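Local coordinates for adhesion G-protein coupled receptor G6 (Danio rerio, PDB 6V55) that probably acts as a cell-surface adhesion receptor in myelination, binding calcium through its extracellular region and signalling through G proteins, at residues Thr116-Lys121 with Ile270-Leu275; Ile131-Asn136 with Tyr303-Gly308; Thr147-Ile152 with Arg274-Ala279. All blocks are in the same frame, centred on the assembly; numbering follows the deposited sequence.

Contact 1. Residues Thr116-Lys121 with Ile270-Leu275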
loop_
_atom_site.group_PDB
_atom_site.type_symbol
_atom_site.label_atom_id
_atom_site.label_comp_id
_atom_site.label_asym_id
_atom_site.label_seq_id
_atom_site.Cartn_x
_atom_site.Cartn_y
_atom_site.Cartn_z
ATOM N N THR A 116 0.526 -16.565 -20.689
ATOM C CA THR A 116 0.730 -17.885 -21.272
ATOM C C THR A 116 0.205 -17.960 -22.715
ATOM O O THR A 116 -0.687 -17.204 -23.143
ATOM C CB THR A 116 0.031 -18.973 -20.440
ATOM O OG1 THR A 116 -1.393 -18.788 -20.492
ATOM C CG2 THR A 116 0.461 -18.940 -19.002
ATOM N N LEU A 117 0.816 -18.872 -23.476
ATOM C CA LEU A 117 0.375 -19.137 -24.832
ATOM C C LEU A 117 -1.012 -19.759 -24.880
ATOM O O LEU A 117 -1.733 -19.537 -25.860
ATOM C CB LEU A 117 1.391 -20.033 -25.528
ATOM C CG LEU A 117 1.525 -19.925 -27.048
ATOM C CD1 LEU A 117 1.346 -18.493 -27.547
ATOM C CD2 LEU A 117 2.854 -20.506 -27.580
ATOM N N ARG A 118 -1.437 -20.452 -23.815
ATOM C CA ARG A 118 -2.767 -21.045 -23.755
ATOM C C ARG A 118 -3.883 -20.051 -23.436
ATOM O O ARG A 118 -5.040 -20.469 -23.309
ATOM C CB ARG A 118 -2.779 -22.177 -22.735
ATOM C CG ARG A 118 -2.250 -23.475 -23.293
ATOM C CD ARG A 118 -2.500 -24.598 -22.322
ATOM N NE ARG A 118 -1.247 -25.239 -21.950
ATOM C CZ ARG A 118 -0.729 -26.292 -22.572
ATOM N NH1 ARG A 118 -1.358 -26.844 -23.604
ATOM N NH2 ARG A 118 0.421 -26.793 -22.151
ATOM N N ASN A 119 -3.568 -18.768 -23.275
ATOM C CA ASN A 119 -4.553 -17.698 -23.273
ATOM C C ASN A 119 -4.505 -16.908 -24.564
ATOM O O ASN A 119 -4.986 -15.774 -24.602
ATOM C CB ASN A 119 -4.330 -16.749 -22.087
ATOM C CG ASN A 119 -4.832 -17.326 -20.779
ATOM O OD1 ASN A 119 -6.012 -17.706 -20.662
ATOM N ND2 ASN A 119 -3.941 -17.412 -19.787
ATOM N N GLN A 120 -3.885 -17.449 -25.608
ATOM C CA GLN A 120 -3.703 -16.721 -26.857
ATOM C C GLN A 120 -4.014 -17.613 -28.056
ATOM O O GLN A 120 -3.713 -18.807 -28.055
ATOM C CB GLN A 120 -2.264 -16.168 -26.980
ATOM C CG GLN A 120 -1.904 -15.070 -25.991
ATOM C CD GLN A 120 -0.429 -14.838 -25.907
ATOM O OE1 GLN A 120 0.341 -15.789 -25.813
ATOM N NE2 GLN A 120 -0.013 -13.571 -25.924
ATOM N N LYS A 121 -4.612 -17.021 -29.077
ATOM C CA LYS A 121 -4.803 -17.637 -30.381
ATOM C C LYS A 121 -3.823 -16.959 -31.333
ATOM O O LYS A 121 -3.254 -15.913 -31.007
ATOM C CB LYS A 121 -6.265 -17.486 -30.841
ATOM C CG LYS A 121 -7.257 -18.504 -30.189
ATOM C CD LYS A 121 -7.758 -18.092 -28.773
ATOM C CE LYS A 121 -8.647 -19.149 -28.083
ATOM N NZ LYS A 121 -8.649 -19.000 -26.588
ATOM N N ILE A 270 -5.153 -20.358 -34.870
ATOM C CA ILE A 270 -4.822 -21.662 -34.292
ATOM C C ILE A 270 -4.540 -21.507 -32.796
ATOM O O ILE A 270 -4.218 -20.423 -32.298
ATOM C CB ILE A 270 -3.636 -22.344 -35.023
ATOM C CG1 ILE A 270 -3.747 -23.880 -35.018
ATOM C CG2 ILE A 270 -2.304 -21.828 -34.528
ATOM C CD1 ILE A 270 -2.657 -24.595 -35.791
ATOM N N TYR A 271 -4.717 -22.610 -32.067
ATOM C CA TYR A 271 -4.648 -22.588 -30.610
ATOM C C TYR A 271 -4.257 -23.975 -30.135
ATOM O O TYR A 271 -4.723 -24.964 -30.702
ATOM C CB TYR A 271 -5.997 -22.157 -29.987
ATOM C CG TYR A 271 -6.107 -22.316 -28.480
ATOM C CD1 TYR A 271 -7.001 -23.239 -27.900
ATOM C CD2 TYR A 271 -5.326 -21.542 -27.641
ATOM C CE1 TYR A 271 -7.091 -23.377 -26.494
ATOM C CE2 TYR A 271 -5.401 -21.664 -26.258
ATOM C CZ TYR A 271 -6.279 -22.583 -25.679
ATOM O OH TYR A 271 -6.338 -22.703 -24.291
ATOM N N ASN A 272 -3.382 -24.023 -29.118
ATOM C CA ASN A 272 -3.020 -25.236 -28.360
ATOM C C ASN A 272 -2.335 -26.314 -29.219
ATOM O O ASN A 272 -2.616 -27.513 -29.096
ATOM C CB ASN A 272 -4.219 -25.806 -27.593
ATOM C CG ASN A 272 -3.807 -26.391 -26.266
ATOM O OD1 ASN A 272 -2.699 -26.131 -25.783
ATOM N ND2 ASN A 272 -4.675 -27.201 -25.675
ATOM N N PHE A 273 -1.382 -25.884 -30.055
ATOM C CA PHE A 273 -0.650 -26.800 -30.927
ATOM C C PHE A 273 0.371 -27.586 -30.107
ATOM O O PHE A 273 1.297 -27.004 -29.526
ATOM C CB PHE A 273 0.045 -26.036 -32.057
ATOM C CG PHE A 273 0.596 -26.923 -33.159
ATOM C CD1 PHE A 273 1.904 -27.426 -33.099
ATOM C CD2 PHE A 273 -0.172 -27.212 -34.265
ATOM C CE1 PHE A 273 2.405 -28.232 -34.099
ATOM C CE2 PHE A 273 0.333 -28.014 -35.279
ATOM C CZ PHE A 273 1.625 -28.522 -35.195
ATOM N N ARG A 274 0.217 -28.908 -30.088
ATOM C CA ARG A 274 1.077 -29.791 -29.314
ATOM C C ARG A 274 1.461 -31.008 -30.155
ATOM O O ARG A 274 0.742 -31.399 -31.076
ATOM C CB ARG A 274 0.397 -30.238 -28.002
ATOM C CG ARG A 274 -0.027 -29.124 -27.025
ATOM C CD ARG A 274 -1.140 -29.590 -26.085
ATOM N NE ARG A 274 -2.462 -29.577 -26.714
ATOM C CZ ARG A 274 -3.515 -30.265 -26.262
ATOM N NH1 ARG A 274 -3.395 -31.026 -25.172
ATOM N NH2 ARG A 274 -4.685 -30.202 -26.909
ATOM N N LEU A 275 2.615 -31.602 -29.827
ATOM C CA LEU A 275 3.189 -32.732 -30.556
ATOM C C LEU A 275 3.786 -33.736 -29.579
ATOM O O LEU A 275 4.399 -33.350 -28.582
ATOM C CB LEU A 275 4.270 -32.262 -31.539
ATOM C CG LEU A 275 4.973 -33.252 -32.470
ATOM C CD1 LEU A 275 3.968 -34.033 -33.302
ATOM C CD2 LEU A 275 5.919 -32.479 -33.355
#
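Y271, on strand 268-276 of the pentraxin-like domain, reaches into the turn of the loop that leads from strand 105-114 to strand 122-123, and R118, K121 and Q120 receive it. Its OH donates to the backbone O of R118 at 2.8 Å, tilted 18° from that carbonyl plane. Further back along the same ring, CD2 lies 3.2 Å from Q120 O, and both carbonyl oxygens lie at the edge of the ring, near its plane. One face is covered by K121, whose chain bends at chi2 (82°) and brings NZ over the ring, 4.3 Å from its centroid, a cation-pi contact that CE joins with a CH-pi contact. Against the opposite face rests CB of its neighbour N272. A second link runs alongside: R118 NH1 bonds weakly to N272 OD1 at 2.7 Å, the guanidinium standing nearly perpendicular to the amide. The stronger partner of R118 is D298, which forms a salt bridge with NH2, while N272 ND2 is taken by C290 O. A phenylalanine in place of Y271 would probably leave the R118 carbonyl without its hydroxyl donor and the turn less firmly tied to the strand. With D298 at hand, R118 NH1 can probably tolerate R274 NE at 4.3 Å, and the loop is pinned through polar bonds and a cation on an aromatic face together.

Contact 2. Residues Ile131-Asn136 with Tyr303-Gly308; sequences ILRVSN and YWTIPG
S135 N donates to Y303 O at 2.7 Å, approaching from above the plane of that carbonyl, and T305 N donates to R133 O at 3.0 Å, almost straight at 170°. Between these two bonds V134 and W304 form a non-hydrogen-bonded pair; V134 CG2 nevertheless lies over one face of the indole, 3.9 Å from the centroid of its six-membered ring. V134 has this methyl beside its backbone N because CG1 takes the anti position (chi1 179°), and CG1 itself comes to 3.4 Å from Y303 O. S135 CB packs on T305 CG2, and the chain of R133 passes T305 OG1 with its CG at 3.3 Å. Together the segments make a short, loosely paired antiparallel ladder of two strands, 133-134 and 304-305, within the pentraxin-like domain. Further along, L132 CD2 touches I306 CG2 at 3.8 Å, the two side chains crossing at about a right angle. In the next shell, W304 NE1 bonds to D298 O and the indole meets W299 edge-to-face, which probably helps set the tilt of the ring that V134 covers. Strand 248-251 runs along 131-136, with backbone hydrogen bonds joining I251 to L132 and L249 to V134, while I251 also packs on W304.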
loop_
_atom_site.group_PDB
_atom_site.type_symbol
_atom_site.label_atom_id
_atom_site.label_comp_id
_atom_site.label_asym_id
_atom_site.label_seq_id
_atom_site.Cartn_x
_atom_site.Cartn_y
_atom_site.Cartn_z
ATOM N N ILE A 131 8.028 -16.333 -40.419
ATOM C CA ILE A 131 8.051 -17.732 -40.022
ATOM C C ILE A 131 7.627 -17.819 -38.565
ATOM O O ILE A 131 8.223 -17.182 -37.691
ATOM C CB ILE A 131 9.448 -18.337 -40.243
ATOM C CG1 ILE A 131 9.792 -18.348 -41.738
ATOM C CG2 ILE A 131 9.539 -19.757 -39.693
ATOM C CD1 ILE A 131 10.880 -17.380 -42.124
ATOM N N LEU A 132 6.595 -18.612 -38.303
ATOM C CA LEU A 132 6.053 -18.798 -36.959
ATOM C C LEU A 132 6.361 -20.239 -36.556
ATOM O O LEU A 132 5.542 -21.150 -36.718
ATOM C CB LEU A 132 4.557 -18.493 -36.925
ATOM C CG LEU A 132 4.175 -17.013 -36.868
ATOM C CD1 LEU A 132 4.079 -16.371 -38.239
ATOM C CD2 LEU A 132 2.862 -16.874 -36.154
ATOM N N ARG A 133 7.570 -20.436 -36.037
ATOM C CA ARG A 133 8.169 -21.752 -35.912
ATOM C C ARG A 133 8.332 -22.169 -34.460
ATOM O O ARG A 133 8.304 -21.351 -33.536
ATOM C CB ARG A 133 9.545 -21.795 -36.578
ATOM C CG ARG A 133 10.484 -20.713 -36.094
ATOM C CD ARG A 133 11.952 -21.033 -36.400
ATOM N NE ARG A 133 12.493 -22.191 -35.679
ATOM C CZ ARG A 133 13.612 -22.826 -36.036
ATOM N NH1 ARG A 133 14.280 -22.413 -37.107
ATOM N NH2 ARG A 133 14.061 -23.879 -35.347
ATOM N N VAL A 134 8.489 -23.485 -34.289
ATOM C CA VAL A 134 9.072 -24.030 -33.072
ATOM C C VAL A 134 10.486 -23.476 -32.933
ATOM O O VAL A 134 11.215 -23.344 -33.925
ATOM C CB VAL A 134 9.020 -25.568 -33.129
ATOM C CG1 VAL A 134 9.638 -26.220 -31.907
ATOM C CG2 VAL A 134 7.570 -26.008 -33.247
ATOM N N SER A 135 10.850 -23.064 -31.720
ATOM C CA SER A 135 12.140 -22.407 -31.578
ATOM C C SER A 135 13.253 -23.443 -31.515
ATOM O O SER A 135 13.034 -24.613 -31.181
ATOM C CB SER A 135 12.173 -21.505 -30.341
ATOM O OG SER A 135 12.806 -22.109 -29.254
ATOM N N ASN A 136 14.477 -22.990 -31.804
ATOM C CA ASN A 136 15.625 -23.898 -31.855
ATOM C C ASN A 136 16.120 -24.341 -30.480
ATOM O O ASN A 136 16.963 -25.249 -30.424
ATOM C CB ASN A 136 16.766 -23.264 -32.645
ATOM C CG ASN A 136 16.965 -21.799 -32.309
ATOM O OD1 ASN A 136 16.522 -21.314 -31.256
ATOM N ND2 ASN A 136 17.613 -21.071 -33.221
ATOM N N TYR A 303 8.752 -22.804 -26.235
ATOM C CA TYR A 303 8.842 -23.725 -27.368
ATOM C C TYR A 303 8.785 -23.042 -28.737
ATOM O O TYR A 303 9.059 -23.705 -29.742
ATOM C CB TYR A 303 7.700 -24.752 -27.307
ATOM C CG TYR A 303 7.760 -25.781 -26.186
ATOM C CD1 TYR A 303 7.301 -25.485 -24.911
ATOM C CD2 TYR A 303 8.236 -27.068 -26.421
ATOM C CE1 TYR A 303 7.339 -26.435 -23.887
ATOM C CE2 TYR A 303 8.285 -28.027 -25.403
ATOM C CZ TYR A 303 7.828 -27.698 -24.145
ATOM O OH TYR A 303 7.861 -28.654 -23.162
ATOM N N TRP A 304 8.435 -21.748 -28.807
ATOM C CA TRP A 304 8.064 -21.093 -30.062
ATOM C C TRP A 304 8.769 -19.748 -30.232
ATOM O O TRP A 304 9.215 -19.125 -29.266
ATOM C CB TRP A 304 6.542 -20.845 -30.139
ATOM C CG TRP A 304 5.686 -22.080 -30.165
ATOM C CD1 TRP A 304 5.180 -22.767 -29.089
ATOM C CD2 TRP A 304 5.230 -22.773 -31.328
ATOM N NE1 TRP A 304 4.443 -23.854 -29.516
ATOM C CE2 TRP A 304 4.455 -23.875 -30.887
ATOM C CE3 TRP A 304 5.403 -22.572 -32.700
ATOM C CZ2 TRP A 304 3.852 -24.761 -31.773
ATOM C CZ3 TRP A 304 4.816 -23.460 -33.580
ATOM C CH2 TRP A 304 4.051 -24.546 -33.113
ATOM N N THR A 305 8.854 -19.294 -31.487
ATOM C CA THR A 305 9.093 -17.884 -31.811
ATOM C C THR A 305 7.865 -17.390 -32.562
ATOM O O THR A 305 7.757 -17.556 -33.782
ATOM C CB THR A 305 10.347 -17.659 -32.651
ATOM O OG1 THR A 305 10.141 -18.162 -33.979
ATOM C CG2 THR A 305 11.517 -18.342 -32.030
ATOM N N ILE A 306 6.943 -16.790 -31.826
ATOM C CA ILE A 306 5.756 -16.161 -32.384
ATOM C C ILE A 306 5.772 -14.710 -31.922
ATOM O O ILE A 306 5.808 -14.449 -30.713
ATOM C CB ILE A 306 4.464 -16.859 -31.932
ATOM C CG1 ILE A 306 4.440 -18.310 -32.410
ATOM C CG2 ILE A 306 3.248 -16.107 -32.449
ATOM C CD1 ILE A 306 3.489 -19.167 -31.614
ATOM N N PRO A 307 5.766 -13.740 -32.833
ATOM C CA PRO A 307 5.749 -12.330 -32.422
ATOM C C PRO A 307 4.414 -11.923 -31.802
ATOM O O PRO A 307 3.400 -12.627 -31.890
ATOM C CB PRO A 307 6.019 -11.575 -33.731
ATOM C CG PRO A 307 6.631 -12.602 -34.662
ATOM C CD PRO A 307 5.983 -13.896 -34.285
ATOM N N GLY A 308 4.444 -10.759 -31.133
ATOM C CA GLY A 308 3.254 -10.189 -30.512
ATOM C C GLY A 308 2.193 -9.733 -31.498
ATOM O O GLY A 308 1.009 -9.686 -31.138
#

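Contact 3. Residues Thr147-Ile152 with Arg274-Ala279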
loop_
_atom_site.group_PDB
_atom_site.type_symbol
_atom_site.label_atom_id
_atom_site.label_comp_id
_atom_site.label_asym_id
_atom_site.label_seq_id
_atom_site.Cartn_x
_atom_site.Cartn_y
_atom_site.Cartn_z
ATOM N N THR A 147 1.610 -37.943 -32.299
ATOM C CA THR A 147 0.277 -37.365 -32.149
ATOM C C THR A 147 0.411 -35.855 -32.224
ATOM O O THR A 147 1.215 -35.277 -31.490
ATOM C CB THR A 147 -0.368 -37.744 -30.815
ATOM O OG1 THR A 147 -0.409 -39.171 -30.682
ATOM C CG2 THR A 147 -1.775 -37.172 -30.725
ATOM N N VAL A 148 -0.342 -35.211 -33.108
ATOM C CA VAL A 148 -0.412 -33.754 -33.142
ATOM C C VAL A 148 -1.863 -33.351 -32.897
ATOM O O VAL A 148 -2.776 -33.924 -33.497
ATOM C CB VAL A 148 0.157 -33.168 -34.457
ATOM C CG1 VAL A 148 -0.349 -33.898 -35.695
ATOM C CG2 VAL A 148 -0.127 -31.673 -34.592
ATOM N N CYS A 149 -2.080 -32.423 -31.952
ATOM C CA CYS A 149 -3.397 -31.843 -31.710
ATOM C C CYS A 149 -3.328 -30.330 -31.726
ATOM O O CYS A 149 -2.374 -29.728 -31.225
ATOM C CB CYS A 149 -3.999 -32.243 -30.368
ATOM S SG CYS A 149 -3.704 -33.920 -29.878
ATOM N N PHE A 150 -4.377 -29.723 -32.247
ATOM C CA PHE A 150 -4.504 -28.280 -32.220
ATOM C C PHE A 150 -5.988 -27.963 -32.250
ATOM O O PHE A 150 -6.827 -28.854 -32.398
ATOM C CB PHE A 150 -3.740 -27.610 -33.383
ATOM C CG PHE A 150 -3.945 -28.266 -34.720
ATOM C CD1 PHE A 150 -3.078 -29.263 -35.168
ATOM C CD2 PHE A 150 -4.987 -27.862 -35.540
ATOM C CE1 PHE A 150 -3.276 -29.868 -36.394
ATOM C CE2 PHE A 150 -5.189 -28.450 -36.767
ATOM C CZ PHE A 150 -4.332 -29.462 -37.195
ATOM N N GLU A 151 -6.303 -26.684 -32.067
ATOM C CA GLU A 151 -7.642 -26.161 -32.286
ATOM C C GLU A 151 -7.535 -25.178 -33.443
ATOM O O GLU A 151 -6.656 -24.309 -33.435
ATOM C CB GLU A 151 -8.207 -25.506 -31.014
ATOM C CG GLU A 151 -8.149 -26.406 -29.754
ATOM C CD GLU A 151 -9.326 -26.207 -28.770
ATOM O OE1 GLU A 151 -9.289 -26.809 -27.662
ATOM O OE2 GLU A 151 -10.279 -25.450 -29.097
ATOM N N ILE A 152 -8.378 -25.352 -34.461
ATOM C CA ILE A 152 -8.253 -24.599 -35.703
ATOM C C ILE A 152 -9.563 -23.848 -35.950
ATOM O O ILE A 152 -10.637 -24.304 -35.530
ATOM C CB ILE A 152 -7.860 -25.540 -36.879
ATOM C CG1 ILE A 152 -7.384 -24.770 -38.124
ATOM C CG2 ILE A 152 -8.953 -26.528 -37.222
ATOM C CD1 ILE A 152 -6.242 -23.817 -37.840
ATOM N N ARG A 274 0.217 -28.908 -30.088
ATOM C CA ARG A 274 1.077 -29.791 -29.314
ATOM C C ARG A 274 1.461 -31.008 -30.155
ATOM O O ARG A 274 0.742 -31.399 -31.076
ATOM C CB ARG A 274 0.397 -30.238 -28.002
ATOM C CG ARG A 274 -0.027 -29.124 -27.025
ATOM C CD ARG A 274 -1.140 -29.590 -26.085
ATOM N NE ARG A 274 -2.462 -29.577 -26.714
ATOM C CZ ARG A 274 -3.515 -30.265 -26.262
ATOM N NH1 ARG A 274 -3.395 -31.026 -25.172
ATOM N NH2 ARG A 274 -4.685 -30.202 -26.909
ATOM N N LEU A 275 2.615 -31.602 -29.827
ATOM C CA LEU A 275 3.189 -32.732 -30.556
ATOM C C LEU A 275 3.786 -33.736 -29.579
ATOM O O LEU A 275 4.399 -33.350 -28.582
ATOM C CB LEU A 275 4.270 -32.262 -31.539
ATOM C CG LEU A 275 4.973 -33.252 -32.470
ATOM C CD1 LEU A 275 3.968 -34.033 -33.302
ATOM C CD2 LEU A 275 5.919 -32.479 -33.355
ATOM N N TRP A 276 3.626 -35.020 -29.884
ATOM C CA TRP A 276 4.085 -36.107 -29.029
ATOM C C TRP A 276 4.871 -37.134 -29.835
ATOM O O TRP A 276 4.738 -37.236 -31.055
ATOM C CB TRP A 276 2.920 -36.846 -28.363
ATOM C CG TRP A 276 2.228 -36.163 -27.231
ATOM C CD1 TRP A 276 2.442 -36.364 -25.890
ATOM C CD2 TRP A 276 1.159 -35.215 -27.329
ATOM N NE1 TRP A 276 1.584 -35.582 -25.152
ATOM C CE2 TRP A 276 0.785 -34.871 -26.011
ATOM C CE3 TRP A 276 0.478 -34.622 -28.405
ATOM C CZ2 TRP A 276 -0.234 -33.957 -25.743
ATOM C CZ3 TRP A 276 -0.546 -33.715 -28.138
ATOM C CH2 TRP A 276 -0.888 -33.390 -26.819
ATOM N N ASP A 277 5.625 -37.956 -29.090
ATOM C CA ASP A 277 6.532 -38.989 -29.583
ATOM C C ASP A 277 5.832 -40.262 -30.033
ATOM O O ASP A 277 6.432 -41.067 -30.752
ATOM C CB ASP A 277 7.503 -39.367 -28.469
ATOM C CG ASP A 277 8.894 -38.909 -28.742
ATOM O OD1 ASP A 277 9.122 -38.387 -29.859
ATOM O OD2 ASP A 277 9.760 -39.079 -27.843
ATOM N N HIS A 278 4.608 -40.491 -29.589
ATOM C CA HIS A 278 3.914 -41.741 -29.834
ATOM C C HIS A 278 2.548 -41.426 -30.410
ATOM O O HIS A 278 2.051 -40.300 -30.290
ATOM C CB HIS A 278 3.763 -42.564 -28.548
ATOM C CG HIS A 278 3.335 -41.753 -27.362
ATOM N ND1 HIS A 278 4.225 -41.028 -26.593
ATOM C CD2 HIS A 278 2.113 -41.546 -26.815
ATOM C CE1 HIS A 278 3.570 -40.408 -25.628
ATOM N NE2 HIS A 278 2.288 -40.710 -25.737
ATOM N N ALA A 279 1.945 -42.426 -31.046
ATOM C CA ALA A 279 0.566 -42.303 -31.485
ATOM C C ALA A 279 -0.356 -42.851 -30.416
ATOM O O ALA A 279 -0.159 -43.968 -29.926
ATOM C CB ALA A 279 0.315 -43.037 -32.784
#
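T147 and W276 face each other near the end of the strand pair, and the threonine can be followed outward. Its CB sits 4.0 Å from CE3 of the indole. From there the branches part: methyl CG2, anti to the backbone N, also lies near CE3, whereas OG1 (chi1 -56°) turns to the following residues and donates to H278 O at 2.7 Å, in the carbonyl plane and on a lone pair. That bond holds the segment beyond W276 against the strand, and OG1 also has a weak bond from M280 N. The backbone O of T147 accepts W276 N at 2.9 Å and lies at the edge of the indole, 3.2 Å from CE3. Two residues on, C149 projects from the same face of the sheet, and its SG reaches CZ3 of W276 at 3.6 Å, an oblique sulfur-aromatic contact. C149 and R274 are a hydrogen-bonded pair, with R274 N to C149 O at 2.9 Å nearly straight down the carbonyl and C149 N to R274 O returning the bond. Between the two paired positions V148 and L275 turn to the other face, where V148 CB meets L275 CD1 at 4.1 Å. The axes of 147-152 and 274-276 run 167° apart, and their parent strands, 145-154 and 268-276, are adjacent antiparallel strands in one sheet of the concanavalin-like, pentraxin-type beta sandwich.

Along the chain, the loop 116-121 comes first and waits for strand 268-276 to close contact 1. Next, 131-136 opens contact 2, which closes last, at 303-308, so contacts 1 and 2 cross. Strand 145-154 then opens contact 3, and the chain returns to it at 274-279, a loop nested inside that of contact 2 and ending on the same strand as contact 1. Contacts 1 and 3 therefore share strand 268-276, with R274 and L275 in both, and Y271 O probably bonds E151 N. F273 and L117 both pack on W304, joining contacts 1 and 2. Contacts 2 and 3 do not touch. The three tie loop 116-121, the sheet holding 145-154 and 268-276, and the 133-134/304-305 pair together.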